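Local coordinates for protein GH62 hydrolase (Scytalidium thermophilum, PDB 4PVA) that probably removes arabinofuranose side groups from arabinoxylan, as an alpha-L-arabinofuranosidase of glycoside hydrolase family 62, at residues Glu243-Phe253 and Thr290-Val298. Residues are numbered along the deposited sequence; the frame is centred on the assembly and turned at random.
Sequences EAIGQEGHRYF and TKSISHGEV. With PO4 (phosphate ion), chain F.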
ATOM      1  N   GLU A 243      -5.177   1.456   7.857  1.00  9.22           N
ATOM      2  CA  GLU A 243      -5.864   0.268   8.322  1.00  9.37           C
ATOM      3  C   GLU A 243      -6.036   0.280   9.831  1.00  9.88           C
ATOM      4  O   GLU A 243      -5.111   0.639  10.564  1.00  9.97           O
ATOM      5  CB  GLU A 243      -5.116  -0.994   7.852  1.00  9.85           C
ATOM      6  CG  GLU A 243      -5.808  -2.301   8.091  1.00 10.38           C
ATOM      7  CD  GLU A 243      -5.105  -3.471   7.439  1.00 11.02           C
ATOM      8  OE1 GLU A 243      -4.318  -3.237   6.493  1.00 11.51           O
ATOM      9  OE2 GLU A 243      -5.438  -4.625   7.861  1.00 11.83           O
ATOM     10  N   ALA A 244      -7.208  -0.148  10.243  1.00 10.01           N
ATOM     11  CA  ALA A 244      -7.563  -0.354  11.613  1.00 10.73           C
ATOM     12  C   ALA A 244      -8.057  -1.779  11.830  1.00 11.30           C
ATOM     13  O   ALA A 244      -8.513  -2.456  10.920  1.00 10.90           O
ATOM     14  CB  ALA A 244      -8.623   0.656  12.069  1.00 11.29           C
ATOM     15  N   ILE A 245      -7.950  -2.229  13.085  1.00 12.42           N
ATOM     16  CA  ILE A 245      -8.458  -3.560  13.481  1.00 13.63           C
ATOM     17  C   ILE A 245      -9.618  -3.319  14.412  1.00 14.69           C
ATOM     18  O   ILE A 245      -9.462  -2.651  15.439  1.00 15.63           O
ATOM     19  CB  ILE A 245      -7.408  -4.432  14.149  1.00 14.54           C
ATOM     20  CG1 ILE A 245      -6.108  -4.446  13.344  1.00 14.93           C
ATOM     21  CG2 ILE A 245      -7.955  -5.844  14.340  1.00 15.33           C
ATOM     22  CD1 ILE A 245      -5.041  -5.389  13.861  1.00 16.04           C
ATOM     23  N   GLY A 246     -10.783  -3.810  14.039  1.00 16.32           N
ATOM     24  CA  GLY A 246     -11.952  -3.550  14.820  1.00 18.86           C
ATOM     25  C   GLY A 246     -12.310  -4.727  15.646  1.00 22.37           C
ATOM     26  O   GLY A 246     -11.414  -5.443  16.172  1.00 22.37           O
ATOM     27  N   GLN A 247     -13.635  -4.896  15.706  1.00 37.11           N
ATOM     28  CA  GLN A 247     -14.333  -5.946  16.412  1.00 39.29           C
ATOM     29  C   GLN A 247     -14.004  -7.231  15.732  1.00 36.57           C
ATOM     30  O   GLN A 247     -14.009  -7.288  14.497  1.00 33.51           O
ATOM     31  CB  GLN A 247     -15.851  -5.706  16.350  1.00 43.62           C
ATOM     32  CG  GLN A 247     -16.309  -4.533  17.199  1.00 49.78           C
ATOM     33  CD  GLN A 247     -17.820  -4.339  17.178  1.00 55.54           C
ATOM     34  OE1 GLN A 247     -18.463  -4.454  16.125  1.00 57.11           O
ATOM     35  NE2 GLN A 247     -18.394  -4.033  18.343  1.00 61.50           N
ATOM     36  N   GLU A 248     -13.680  -8.228  16.560  1.00 37.11           N
ATOM     37  CA  GLU A 248     -13.435  -9.588  16.149  1.00 37.18           C
ATOM     38  C   GLU A 248     -12.226  -9.671  15.260  1.00 31.01           C
ATOM     39  O   GLU A 248     -12.076 -10.625  14.524  1.00 31.23           O
ATOM     40  CB  GLU A 248     -14.687 -10.211  15.509  1.00 41.02           C
ATOM     41  CG  GLU A 248     -15.741 -10.682  16.525  1.00 46.97           C
ATOM     42  CD  GLU A 248     -16.065  -9.606  17.566  1.00 52.45           C
ATOM     43  OE1 GLU A 248     -16.481  -8.504  17.140  1.00 55.32           O
ATOM     44  OE2 GLU A 248     -15.880  -9.832  18.796  1.00 57.62           O
ATOM     45  N   GLY A 249     -11.370  -8.649  15.322  1.00 27.35           N
ATOM     46  CA  GLY A 249     -10.174  -8.625  14.524  1.00 24.35           C
ATOM     47  C   GLY A 249     -10.439  -8.260  13.075  1.00 21.40           C
ATOM     48  O   GLY A 249      -9.581  -8.470  12.237  1.00 21.29           O
ATOM     49  N   HIS A 250     -11.605  -7.735  12.732  1.00 19.91           N
ATOM     50  CA  HIS A 250     -11.883  -7.434  11.320  1.00 18.68           C
ATOM     51  C   HIS A 250     -11.114  -6.170  10.899  1.00 17.45           C
ATOM     52  O   HIS A 250     -11.169  -5.155  11.539  1.00 18.53           O
ATOM     53  CB  HIS A 250     -13.358  -7.241  11.063  1.00 19.85           C
ATOM     54  CG  HIS A 250     -14.169  -8.429  11.420  1.00 21.68           C
ATOM     55  ND1 HIS A 250     -15.523  -8.372  11.645  1.00 23.90           N
ATOM     56  CD2 HIS A 250     -13.817  -9.724  11.559  1.00 23.03           C
ATOM     57  CE1 HIS A 250     -15.973  -9.585  11.912  1.00 26.08           C
ATOM     58  NE2 HIS A 250     -14.941 -10.412  11.924  1.00 25.51           N
ATOM     59  N   ARG A 251     -10.386  -6.311   9.791  1.00 16.35           N
ATOM     60  CA  ARG A 251      -9.594  -5.185   9.264  1.00 16.03           C
ATOM     61  C   ARG A 251     -10.454  -4.288   8.398  1.00 16.42           C
ATOM     62  O   ARG A 251     -11.275  -4.781   7.589  1.00 16.31           O
ATOM     63  CB  ARG A 251      -8.453  -5.692   8.401  1.00 16.42           C
ATOM     64  CG  ARG A 251      -7.575  -6.756   9.039  1.00 17.46           C
ATOM     65  CD  ARG A 251      -6.915  -6.282  10.308  1.00 17.74           C
ATOM     66  NE  ARG A 251      -6.011  -7.304  10.810  1.00 19.85           N
ATOM     67  CZ  ARG A 251      -4.816  -7.597  10.307  1.00 22.74           C
ATOM     68  NH1 ARG A 251      -4.280  -6.865   9.336  1.00 23.53           N
ATOM     69  NH2 ARG A 251      -4.126  -8.599  10.828  1.00 25.60           N
ATOM     70  N   TYR A 252     -10.297  -2.981   8.550  1.00 10.03           N
ATOM     71  CA  TYR A 252     -10.990  -2.016   7.711  1.00 10.22           C
ATOM     72  C   TYR A 252     -10.109  -0.808   7.519  1.00  9.78           C
ATOM     73  O   TYR A 252      -9.132  -0.632   8.252  1.00 10.34           O
ATOM     74  CB  TYR A 252     -12.330  -1.620   8.329  1.00 10.67           C
ATOM     75  CG  TYR A 252     -12.274  -0.888   9.640  1.00 11.03           C
ATOM     76  CD1 TYR A 252     -12.165  -1.588  10.831  1.00 11.48           C
ATOM     77  CD2 TYR A 252     -12.393   0.499   9.694  1.00 11.24           C
ATOM     78  CE1 TYR A 252     -12.133  -0.918  12.056  1.00 12.46           C
ATOM     79  CE2 TYR A 252     -12.373   1.156  10.913  1.00 11.73           C
ATOM     80  CZ  TYR A 252     -12.262   0.437  12.063  1.00 12.33           C
ATOM     81  OH  TYR A 252     -12.256   1.149  13.264  1.00 14.95           O
ATOM     82  N   PHE A 253     -10.446   0.049   6.565  1.00  9.60           N
ATOM     83  CA  PHE A 253      -9.714   1.279   6.326  1.00  9.53           C
ATOM     84  C   PHE A 253     -10.479   2.496   6.801  1.00  9.63           C
ATOM     85  O   PHE A 253     -11.655   2.665   6.463  1.00 10.15           O
ATOM     86  CB  PHE A 253      -9.358   1.422   4.844  1.00  9.61           C
ATOM     87  CG  PHE A 253      -8.133   0.630   4.491  1.00  9.70           C
ATOM     88  CD1 PHE A 253      -8.207  -0.722   4.149  1.00  9.97           C
ATOM     89  CD2 PHE A 253      -6.894   1.211   4.602  1.00  9.62           C
ATOM     90  CE1 PHE A 253      -7.033  -1.441   3.920  1.00  9.93           C
ATOM     91  CE2 PHE A 253      -5.731   0.478   4.361  1.00  9.57           C
ATOM     92  CZ  PHE A 253      -5.802  -0.855   4.052  1.00  9.90           C
ATOM     93  N   THR A 290     -14.299 -13.231   3.043  1.00 21.33           N
ATOM     94  CA  THR A 290     -13.494 -12.513   4.025  1.00 19.89           C
ATOM     95  C   THR A 290     -14.370 -11.499   4.736  1.00 19.31           C
ATOM     96  O   THR A 290     -15.337 -10.991   4.142  1.00 20.45           O
ATOM     97  CB  THR A 290     -12.312 -11.801   3.326  1.00 19.01           C
ATOM     98  OG1 THR A 290     -11.470 -11.158   4.288  1.00 18.78           O
ATOM     99  CG2 THR A 290     -12.794 -10.783   2.311  1.00 18.69           C
ATOM    100  N   LYS A 291     -14.095 -11.257   6.001  1.00 18.92           N
ATOM    101  CA  LYS A 291     -14.679 -10.135   6.732  1.00 19.67           C
ATOM    102  C   LYS A 291     -13.706  -8.977   6.922  1.00 19.09           C
ATOM    103  O   LYS A 291     -14.053  -7.961   7.445  1.00 20.18           O
ATOM    104  CB  LYS A 291     -15.172 -10.561   8.107  1.00 21.55           C
ATOM    105  CG  LYS A 291     -16.303 -11.556   7.971  1.00 24.54           C
ATOM    106  CD  LYS A 291     -16.897 -11.988   9.287  1.00 28.04           C
ATOM    107  CE  LYS A 291     -18.175 -12.753   9.043  1.00 32.75           C
ATOM    108  NZ  LYS A 291     -18.762 -13.197  10.332  1.00 37.55           N
ATOM    109  N   SER A 292     -12.476  -9.176   6.458  1.00 11.58           N
ATOM    110  CA  SER A 292     -11.411  -8.193   6.516  1.00 11.80           C
ATOM    111  C   SER A 292     -11.125  -7.649   5.142  1.00 11.51           C
ATOM    112  O   SER A 292     -11.003  -8.394   4.180  1.00 12.19           O
ATOM    113  CB  SER A 292     -10.157  -8.834   7.088  1.00 12.42           C
ATOM    114  OG  SER A 292     -10.273  -8.896   8.508  1.00 13.78           O
ATOM    115  N   ILE A 293     -10.961  -6.330   5.074  1.00 11.08           N
ATOM    116  CA  ILE A 293     -10.489  -5.615   3.890  1.00 11.09           C
ATOM    117  C   ILE A 293      -9.137  -5.029   4.316  1.00 10.67           C
ATOM    118  O   ILE A 293      -9.104  -4.020   5.039  1.00 10.70           O
ATOM    119  CB  ILE A 293     -11.451  -4.506   3.457  1.00 11.56           C
ATOM    120  CG1 ILE A 293     -12.898  -5.046   3.312  1.00 12.34           C
ATOM    121  CG2 ILE A 293     -10.935  -3.857   2.187  1.00 12.16           C
ATOM    122  CD1 ILE A 293     -13.115  -6.073   2.208  1.00 12.69           C
ATOM    123  N   SER A 294      -8.037  -5.664   3.915  1.00 10.58           N
ATOM    124  CA  SER A 294      -6.728  -5.390   4.511  1.00 10.60           C
ATOM    125  C   SER A 294      -5.657  -5.015   3.495  1.00 10.88           C
ATOM    126  O   SER A 294      -5.651  -5.517   2.380  1.00 11.62           O
ATOM    127  CB  SER A 294      -6.314  -6.603   5.333  1.00 10.57           C
ATOM    128  OG  SER A 294      -5.024  -6.496   5.894  1.00 10.80           O
ATOM    129  N   HIS A 295      -4.746  -4.143   3.916  1.00 10.88           N
ATOM    130  CA  HIS A 295      -3.493  -3.852   3.249  1.00 10.70           C
ATOM    131  C   HIS A 295      -3.631  -3.710   1.760  1.00 10.69           C
ATOM    132  O   HIS A 295      -2.832  -4.241   0.991  1.00 11.50           O
ATOM    133  CB  HIS A 295      -2.412  -4.897   3.598  1.00 10.97           C
ATOM    134  CG  HIS A 295      -1.028  -4.326   3.662  1.00 11.31           C
ATOM    135  ND1 HIS A 295      -0.023  -4.891   4.422  1.00 11.66           N
ATOM    136  CD2 HIS A 295      -0.484  -3.245   3.071  1.00 11.46           C
ATOM    137  CE1 HIS A 295       1.078  -4.163   4.291  1.00 11.63           C
ATOM    138  NE2 HIS A 295       0.817  -3.153   3.490  1.00 11.44           N
ATOM    139  N   GLY A 296      -4.557  -2.889   1.320  1.00 10.67           N
ATOM    140  CA  GLY A 296      -4.880  -2.757  -0.089  1.00 10.76           C
ATOM    141  C   GLY A 296      -4.297  -1.505  -0.722  1.00 10.48           C
ATOM    142  O   GLY A 296      -3.760  -0.605  -0.052  1.00 10.68           O
ATOM    143  N   GLU A 297      -4.420  -1.429  -2.040  1.00 10.33           N
ATOM    144  CA  GLU A 297      -4.006  -0.275  -2.801  1.00 10.39           C
ATOM    145  C   GLU A 297      -4.940  -0.063  -3.955  1.00 10.05           C
ATOM    146  O   GLU A 297      -5.426  -1.023  -4.605  1.00 10.46           O
ATOM    147  CB  GLU A 297      -2.585  -0.444  -3.371  1.00 10.89           C
ATOM    148  CG  GLU A 297      -1.494   0.221  -2.550  1.00 11.23           C
ATOM    149  CD  GLU A 297      -0.181   0.348  -3.320  1.00 11.14           C
ATOM    150  OE1 GLU A 297      -0.242   0.750  -4.511  1.00 12.05           O
ATOM    151  OE2 GLU A 297       0.893   0.115  -2.735  1.00 11.77           O
ATOM    152  N   VAL A 298      -5.158   1.185  -4.307  1.00 10.31           N
ATOM    153  CA  VAL A 298      -5.874   1.551  -5.530  1.00 11.13           C
ATOM    154  C   VAL A 298      -5.046   1.190  -6.760  1.00 10.95           C
ATOM    155  O   VAL A 298      -3.828   1.483  -6.824  1.00 11.44           O
ATOM    156  CB  VAL A 298      -6.172   3.077  -5.531  1.00 11.35           C
ATOM    157  CG1 VAL A 298      -6.833   3.506  -6.833  1.00 11.82           C
ATOM    158  CG2 VAL A 298      -7.020   3.444  -4.334  1.00 11.35           C
TER
HETATM  159  P   PO4 F 505      -0.314  -7.368   7.386  0.80 10.79           P
HETATM  160  O1  PO4 F 505      -1.768  -6.945   7.703  0.80 11.97           O
HETATM  161  O2  PO4 F 505       0.635  -6.482   8.222  0.80 12.88           O
HETATM  162  O3  PO4 F 505      -0.156  -8.788   7.880  0.80 13.16           O
HETATM  163  O4  PO4 F 505      -0.071  -7.220   5.959  0.80 11.32           O
HETATM  164  O   HOH W   1      -8.502 -10.522   9.853  0.61 31.20           O
HETATM  165  O   HOH W   2     -13.896  -5.323   7.789  1.00 12.07           O
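Glu243 reaches from its strand to Ser294 and His295 with an extended chain, CG anti to the backbone N (chi1 -172°). Glu243 OE2 accepts from Ser294 OG at 2.7 Å, on the syn side. Arg251 NH1, 2.9 Å from Glu243 OE2, forms a salt bridge from the other face of the carboxylate. The second oxygen, Glu243 OE1, accepts a hydrogen bond from His295 N at 2.8 Å, from above the carboxylate plane.

The ring of Phe253 turns its edge to the backbone of Ser294 and His295, while Glu243 CB lies over one face. Further along, Arg251 N points almost straight at Ser292 OG (2.9 Å, 176°). Arg251 O then accepts from Ile293 N, and a water joins it to Lys291 O. At the hairpin end, Lys291 CB sits over the centre of the His250 ring, 3.8 Å from its centroid, in a CH-pi contact.

The contact ties the hairpin of strands 238-245 and 251-258, part of one blade of the family's five-bladed beta-propeller, to the chain entering strand 296-298. With an alanine at Glu243, Arg251 would probably lose its carboxylate mate and the His295 N-H its acceptor. A phosphate, probably from the crystallisation liquor, bonds Arg251 NH1 and His295 ND1, and is also held by Lys46, Gln320 and Tyr330. These groups thus form a polar pocket able to hold an anion, with Glu243 probably balancing part of its positive charge.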